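Local coordinates for protein carboxylic ester hydrolase (Aspergillus niger, PDB 7K4O) that hydrolyses ester bonds of tannins as a serine esterase of the tannase family, probably releasing gallic acid, at residues V484-D487 against W488-G492; T378-D381 against W382-G386. One frame throughout, in Å; residues are numbered along the deposited sequence.

Both contacts are made within a single helix, between side chains about one turn apart, and they lie on opposite sides of the chain's centre, with their own centres about 41 Å apart. Interaction 1 covers the last turns of helix 481-491, which lies against the central sheet; interaction 2 lies within helix 376-390, which packs against other helices and loops. Each combines a buried flank with an exposed one. In interaction 1 a methionine sulfur meets a tryptophan and a valine, while an Asp-Asn bond lies near the helix end. In interaction 2 a threonine methyl covers a tryptophan face, and a serine doubles up on a backbone carbonyl.

Interaction 1 of 2, residues V484-D487 against W488-G492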
ATOM      1  N   VAL A 484      -1.030 -16.069   8.822  1.00 21.92           N
ATOM      2  CA  VAL A 484      -2.485 -15.937   9.072  1.00 20.88           C
ATOM      3  C   VAL A 484      -3.250 -16.317   7.805  1.00 20.08           C
ATOM      4  O   VAL A 484      -4.308 -16.998   7.885  1.00 22.95           O
ATOM      5  CB  VAL A 484      -2.816 -14.528   9.605  1.00 22.69           C
ATOM      6  CG1 VAL A 484      -4.313 -14.244   9.597  1.00 22.05           C
ATOM      7  CG2 VAL A 484      -2.218 -14.358  10.990  1.00 25.24           C
ATOM      8  N   MET A 485      -2.784 -15.822   6.649  1.00 21.62           N
ATOM      9  CA  MET A 485      -3.452 -16.105   5.347  1.00 21.26           C
ATOM     10  C   MET A 485      -3.369 -17.604   5.045  1.00 21.52           C
ATOM     11  O   MET A 485      -4.379 -18.175   4.633  1.00 21.40           O
ATOM     12  CB  MET A 485      -2.833 -15.257   4.232  1.00 21.45           C
ATOM     13  CG  MET A 485      -3.524 -15.464   2.924  1.00 22.66           C
ATOM     14  SD  MET A 485      -5.286 -15.150   2.879  1.00 23.41           S
ATOM     15  CE  MET A 485      -5.261 -13.367   2.595  1.00 23.66           C
ATOM     16  N   ILE A 486      -2.214 -18.210   5.230  1.00 21.73           N
ATOM     17  CA  ILE A 486      -2.098 -19.680   5.033  1.00 19.94           C
ATOM     18  C   ILE A 486      -3.109 -20.384   5.932  1.00 20.73           C
ATOM     19  O   ILE A 486      -3.776 -21.339   5.465  1.00 23.22           O
ATOM     20  CB  ILE A 486      -0.669 -20.145   5.297  1.00 21.15           C
ATOM     21  CG1 ILE A 486       0.264 -19.716   4.165  1.00 20.98           C
ATOM     22  CG2 ILE A 486      -0.645 -21.656   5.491  1.00 22.64           C
ATOM     23  CD1 ILE A 486       1.693 -19.770   4.533  1.00 22.59           C
ATOM     24  N   ASP A 487      -3.156 -20.007   7.193  1.00 22.90           N
ATOM     25  CA  ASP A 487      -4.095 -20.671   8.127  1.00 24.55           C
ATOM     26  C   ASP A 487      -5.550 -20.519   7.656  1.00 24.92           C
ATOM     27  O   ASP A 487      -6.361 -21.463   7.771  1.00 23.94           O
ATOM     28  CB  ASP A 487      -3.897 -20.081   9.499  1.00 22.91           C
ATOM     29  CG  ASP A 487      -3.849 -21.110  10.616  1.00 33.77           C
ATOM     30  OD1 ASP A 487      -3.793 -22.320  10.326  1.00 36.23           O
ATOM     31  OD2 ASP A 487      -3.897 -20.649  11.773  1.00 37.59           O
ATOM     32  N   TRP A 488      -5.910 -19.357   7.134  1.00 22.36           N
ATOM     33  CA  TRP A 488      -7.261 -19.088   6.630  1.00 21.64           C
ATOM     34  C   TRP A 488      -7.511 -19.961   5.404  1.00 22.81           C
ATOM     35  O   TRP A 488      -8.501 -20.728   5.358  1.00 23.97           O
ATOM     36  CB  TRP A 488      -7.410 -17.609   6.344  1.00 23.72           C
ATOM     37  CG  TRP A 488      -8.811 -17.166   6.100  1.00 23.74           C
ATOM     38  CD1 TRP A 488      -9.975 -17.851   6.318  1.00 26.62           C
ATOM     39  CD2 TRP A 488      -9.200 -15.840   5.677  1.00 22.85           C
ATOM     40  NE1 TRP A 488     -11.050 -17.050   6.057  1.00 26.97           N
ATOM     41  CE2 TRP A 488     -10.606 -15.810   5.680  1.00 25.12           C
ATOM     42  CE3 TRP A 488      -8.493 -14.691   5.336  1.00 25.31           C
ATOM     43  CZ2 TRP A 488     -11.328 -14.658   5.345  1.00 26.45           C
ATOM     44  CZ3 TRP A 488      -9.205 -13.554   4.992  1.00 25.94           C
ATOM     45  CH2 TRP A 488     -10.599 -13.552   4.988  1.00 24.93           C
ATOM     46  N   VAL A 489      -6.684 -19.828   4.390  1.00 20.87           N
ATOM     47  CA  VAL A 489      -6.910 -20.482   3.084  1.00 23.64           C
ATOM     48  C   VAL A 489      -6.757 -22.008   3.192  1.00 24.58           C
ATOM     49  O   VAL A 489      -7.615 -22.733   2.652  1.00 23.29           O
ATOM     50  CB  VAL A 489      -5.936 -19.887   2.039  1.00 23.28           C
ATOM     51  CG1 VAL A 489      -5.958 -20.740   0.791  1.00 23.96           C
ATOM     52  CG2 VAL A 489      -6.287 -18.444   1.723  1.00 24.71           C
ATOM     53  N   GLU A 490      -5.703 -22.478   3.854  1.00 21.64           N
ATOM     54  CA  GLU A 490      -5.358 -23.905   3.825  1.00 20.35           C
ATOM     55  C   GLU A 490      -5.996 -24.657   4.993  1.00 25.00           C
ATOM     56  O   GLU A 490      -6.219 -25.878   4.827  1.00 25.93           O
ATOM     57  CB  GLU A 490      -3.865 -24.136   3.818  1.00 21.93           C
ATOM     58  CG  GLU A 490      -3.177 -23.421   2.648  1.00 22.01           C
ATOM     59  CD  GLU A 490      -1.701 -23.702   2.496  1.00 23.96           C
ATOM     60  OE1 GLU A 490      -1.193 -24.746   2.971  1.00 22.49           O
ATOM     61  OE2 GLU A 490      -1.023 -22.853   1.910  1.00 21.37           O
ATOM     62  N   ASN A 491      -6.208 -24.016   6.118  1.00 24.81           N
ATOM     63  CA  ASN A 491      -6.589 -24.751   7.358  1.00 25.12           C
ATOM     64  C   ASN A 491      -7.983 -24.364   7.868  1.00 30.44           C
ATOM     65  O   ASN A 491      -8.374 -24.906   8.923  1.00 32.83           O
ATOM     66  CB  ASN A 491      -5.546 -24.563   8.446  1.00 28.55           C
ATOM     67  CG  ASN A 491      -4.154 -24.950   7.976  1.00 29.92           C
ATOM     68  OD1 ASN A 491      -4.003 -25.850   7.168  1.00 34.62           O
ATOM     69  ND2 ASN A 491      -3.128 -24.281   8.463  1.00 30.43           N
ATOM     70  N   GLY A 492      -8.698 -23.449   7.227  1.00 26.11           N
ATOM     71  CA  GLY A 492     -10.041 -23.037   7.698  1.00 26.73           C
ATOM     72  C   GLY A 492      -9.989 -22.092   8.898  1.00 29.89           C
ATOM     73  O   GLY A 492     -11.060 -21.856   9.503  1.00 31.69           O
TER
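Asp487 and Asn491 meet one turn apart near the end of helix 481-491, where Asn491 ND2 donates to Asp487 OD1 at 2.8 Å. The N-H points almost straight at the oxygen (172°) and meets the anti lone pair of OD1, on the side away from OD2. The acceptor lies in the amide plane, although the carboxylate and amide planes stand 87° apart. Asp487 has chi1 at -136°, well off a staggered position, a rotation that carries OD1 to the amide and may be held there by the bond. Short polar side chains suit this outer side of the helix, and the bond supplements a weak backbone one, from Asn491 N to Asp487 O at 3.0 Å.

On the buried side, Met485 SD lies 3.6 Å from Val489 CG2 and 4.1 Å from Trp488 CE3, the latter an oblique Met-aromatic contact. The methionine chain bends at both chi2 and chi3, which curls its polarisable sulfur against the two apolar neighbours. The backbone bond from Val489 N to Met485 O, 2.8 Å, belongs to the same turn.

Ile486 and Glu490 run side by side, with CG2 of Ile486 3.8 Å from CD of Glu490. The aliphatic branch thus flanks a carboxylate whose OE2 forms a salt bridge with Arg89 and a hydrogen bond with Tyr181; Ile486 also touches Tyr113 and the bound 2-[2-(2-ethoxyethoxy)ethoxy]ethanol. Gly492, lacking a CB, readily takes the positive phi with which the chain leaves the helix.

Met485 and Val489 pack on strand 179-185, while Val484, Met485 and Trp488 touch strand 410-416, where Lys410 makes a cation-pi contact with Trp488. Helix 481-491 thereby flanks the central sheet of an alpha/beta-hydrolase fold.

Interaction 2 of 2, residues T378-D381 against W382-G386; sequences TLKD and WMISG
Thr378 turns its OG1 beside its own backbone N (chi1 -50°), which swings the methyl CG2 round to meet Trp382 one turn on. Trp382 has CG anti to its own carbonyl carbon (chi1 -82°), bringing one ring face against that methyl. CG2 of Thr378 lies 3.7 Å from the centroid of the six-membered ring of Trp382, only 10° from the ring normal, a CH-pi contact. A beta-branched threonine suits this place: its methyl covers the indole while OG1 bonds to the backbone N of Thr375.

Leu379 meets the same indole differently, at its edge and near its plane, with CD2 3.8 Å from Trp382 CZ3. The ring is thus held from a face and from its rim by two successive residues. On another flank, Lys380 and Ile384 lie side by side; in the lysine conformer described here, one of two modelled, CE of Lys380 lies 3.7 Å from CD1 of Ile384. Its long aliphatic chain packs on the isoleucine, and NZ reaches a salt bridge with Asp315.

Among the helical bonds, Asp381 O accepts a hydrogen bond from Ser385 N at 2.9 Å. Ser385 OG, in one of its two modelled conformers, comes to Asp381 O from the opposite face of the carbonyl plane at 3.0 Å, so in this conformer the hydroxyl shares the carbonyl with its own backbone N-H.

Inward, Met383 packs with its flexible extended chain on Phe217, Thr220 and Gln221 of helix 215-221 and on loop residues Leu313 and Val321. Trp382 also touches Thr220 and reaches Ile357 and Val361, joining helix 376-390 to helices 215-221 and 351-361.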
ATOM      1  N   THR A 378      -8.485  23.353  -9.614  1.00 28.26           N
ATOM      2  CA  THR A 378      -7.494  22.714 -10.523  1.00 27.40           C
ATOM      3  C   THR A 378      -7.313  21.258 -10.027  1.00 28.07           C
ATOM      4  O   THR A 378      -7.284  20.334 -10.883  1.00 26.17           O
ATOM      5  CB  THR A 378      -6.131  23.398 -10.499  1.00 31.49           C
ATOM      6  OG1 THR A 378      -6.312  24.810 -10.688  1.00 29.99           O
ATOM      7  CG2 THR A 378      -5.144  22.904 -11.532  1.00 29.00           C
ATOM      8  N   LEU A 379      -7.173  21.086  -8.723  1.00 26.66           N
ATOM      9  CA  LEU A 379      -6.978  19.718  -8.128  1.00 25.54           C
ATOM     10  C   LEU A 379      -8.227  18.872  -8.413  1.00 26.76           C
ATOM     11  O   LEU A 379      -8.097  17.686  -8.827  1.00 24.75           O
ATOM     12  CB  LEU A 379      -6.701  19.807  -6.626  1.00 25.47           C
ATOM     13  CG  LEU A 379      -5.454  20.577  -6.215  1.00 26.94           C
ATOM     14  CD1 LEU A 379      -5.253  20.486  -4.726  1.00 30.31           C
ATOM     15  CD2 LEU A 379      -4.201  20.113  -6.921  1.00 29.64           C
ATOM     16  N   LYS A 380      -9.423  19.415  -8.222  1.00 26.31           N
ATOM     17  CA  LYS A 380     -10.673  18.696  -8.533  0.63 24.61           C
ATOM     18  C   LYS A 380     -10.658  18.257  -9.997  1.00 26.66           C
ATOM     19  O   LYS A 380     -10.980  17.109 -10.294  1.00 25.70           O
ATOM     20  CB  LYS A 380     -11.880  19.580  -8.244  0.63 25.04           C
ATOM     21  CG  LYS A 380     -13.194  19.029  -8.760  0.63 25.20           C
ATOM     22  CD  LYS A 380     -14.327  20.026  -8.640  0.63 27.60           C
ATOM     23  CE  LYS A 380     -15.635  19.485  -9.167  0.63 28.94           C
ATOM     24  NZ  LYS A 380     -16.757  20.405  -8.871  0.63 30.93           N
ATOM     25  N   ASP A 381     -10.311  19.155 -10.898  1.00 26.30           N
ATOM     26  CA  ASP A 381     -10.371  18.851 -12.347  1.00 27.49           C
ATOM     27  C   ASP A 381      -9.393  17.703 -12.671  1.00 25.18           C
ATOM     28  O   ASP A 381      -9.750  16.845 -13.489  1.00 26.22           O
ATOM     29  CB  ASP A 381     -10.026  20.086 -13.196  1.00 26.59           C
ATOM     30  CG  ASP A 381     -11.104  21.176 -13.130  1.00 37.19           C
ATOM     31  OD1 ASP A 381     -12.226  20.881 -12.712  1.00 33.43           O
ATOM     32  OD2 ASP A 381     -10.775  22.328 -13.495  1.00 39.10           O
ATOM     33  N   TRP A 382      -8.220  17.710 -12.064  1.00 25.31           N
ATOM     34  CA  TRP A 382      -7.226  16.608 -12.245  1.00 23.58           C
ATOM     35  C   TRP A 382      -7.797  15.302 -11.697  1.00 22.30           C
ATOM     36  O   TRP A 382      -7.643  14.241 -12.376  1.00 23.83           O
ATOM     37  CB  TRP A 382      -5.913  16.993 -11.597  1.00 25.36           C
ATOM     38  CG  TRP A 382      -5.046  17.885 -12.434  1.00 24.24           C
ATOM     39  CD1 TRP A 382      -4.909  17.922 -13.790  1.00 26.06           C
ATOM     40  CD2 TRP A 382      -4.127  18.858 -11.914  1.00 24.52           C
ATOM     41  NE1 TRP A 382      -3.965  18.852 -14.127  1.00 28.59           N
ATOM     42  CE2 TRP A 382      -3.451  19.416 -13.007  1.00 26.68           C
ATOM     43  CE3 TRP A 382      -3.734  19.217 -10.626  1.00 25.77           C
ATOM     44  CZ2 TRP A 382      -2.443  20.364 -12.848  1.00 28.79           C
ATOM     45  CZ3 TRP A 382      -2.714  20.133 -10.460  1.00 28.40           C
ATOM     46  CH2 TRP A 382      -2.090  20.701 -11.567  1.00 27.02           C
ATOM     47  N   MET A 383      -8.475  15.331 -10.570  1.00 23.76           N
ATOM     48  CA  MET A 383      -8.988  14.053 -10.012  1.00 23.30           C
ATOM     49  C   MET A 383     -10.038  13.482 -10.956  1.00 25.71           C
ATOM     50  O   MET A 383     -10.073  12.251 -11.210  1.00 23.53           O
ATOM     51  CB  MET A 383      -9.538  14.240  -8.599  1.00 22.58           C
ATOM     52  CG  MET A 383      -8.446  14.670  -7.644  1.00 24.54           C
ATOM     53  SD  MET A 383      -9.064  14.793  -5.968  1.00 27.28           S
ATOM     54  CE  MET A 383      -7.572  15.246  -5.107  1.00 25.15           C
ATOM     55  N   ILE A 384     -10.948  14.341 -11.435  1.00 25.45           N
ATOM     56  CA  ILE A 384     -12.077  13.896 -12.291  1.00 24.67           C
ATOM     57  C   ILE A 384     -11.574  13.481 -13.660  1.00 23.53           C
ATOM     58  O   ILE A 384     -12.036  12.437 -14.167  1.00 24.96           O
ATOM     59  CB  ILE A 384     -13.157  14.993 -12.377  1.00 27.96           C
ATOM     60  CG1 ILE A 384     -13.771  15.182 -10.984  1.00 29.85           C
ATOM     61  CG2 ILE A 384     -14.202  14.614 -13.421  1.00 30.55           C
ATOM     62  CD1 ILE A 384     -14.862  16.276 -10.894  1.00 29.08           C
ATOM     63  N   SER A 385     -10.707  14.258 -14.292  1.00 22.62           N
ATOM     64  CA  SER A 385     -10.228  13.905 -15.650  0.70 23.80           C
ATOM     65  C   SER A 385      -9.389  12.630 -15.591  1.00 23.32           C
ATOM     66  O   SER A 385      -9.507  11.804 -16.521  1.00 23.63           O
ATOM     67  CB  SER A 385      -9.462  14.998 -16.349  0.70 29.21           C
ATOM     68  OG  SER A 385      -8.329  15.371 -15.630  0.70 28.13           O
ATOM     69  N   GLY A 386      -8.581  12.489 -14.553  1.00 24.44           N
ATOM     70  CA  GLY A 386      -7.742  11.282 -14.424  1.00 22.90           C
ATOM     71  C   GLY A 386      -8.568  10.037 -14.165  1.00 22.10           C
ATOM     72  O   GLY A 386      -8.131   8.940 -14.526  1.00 21.18           O
TER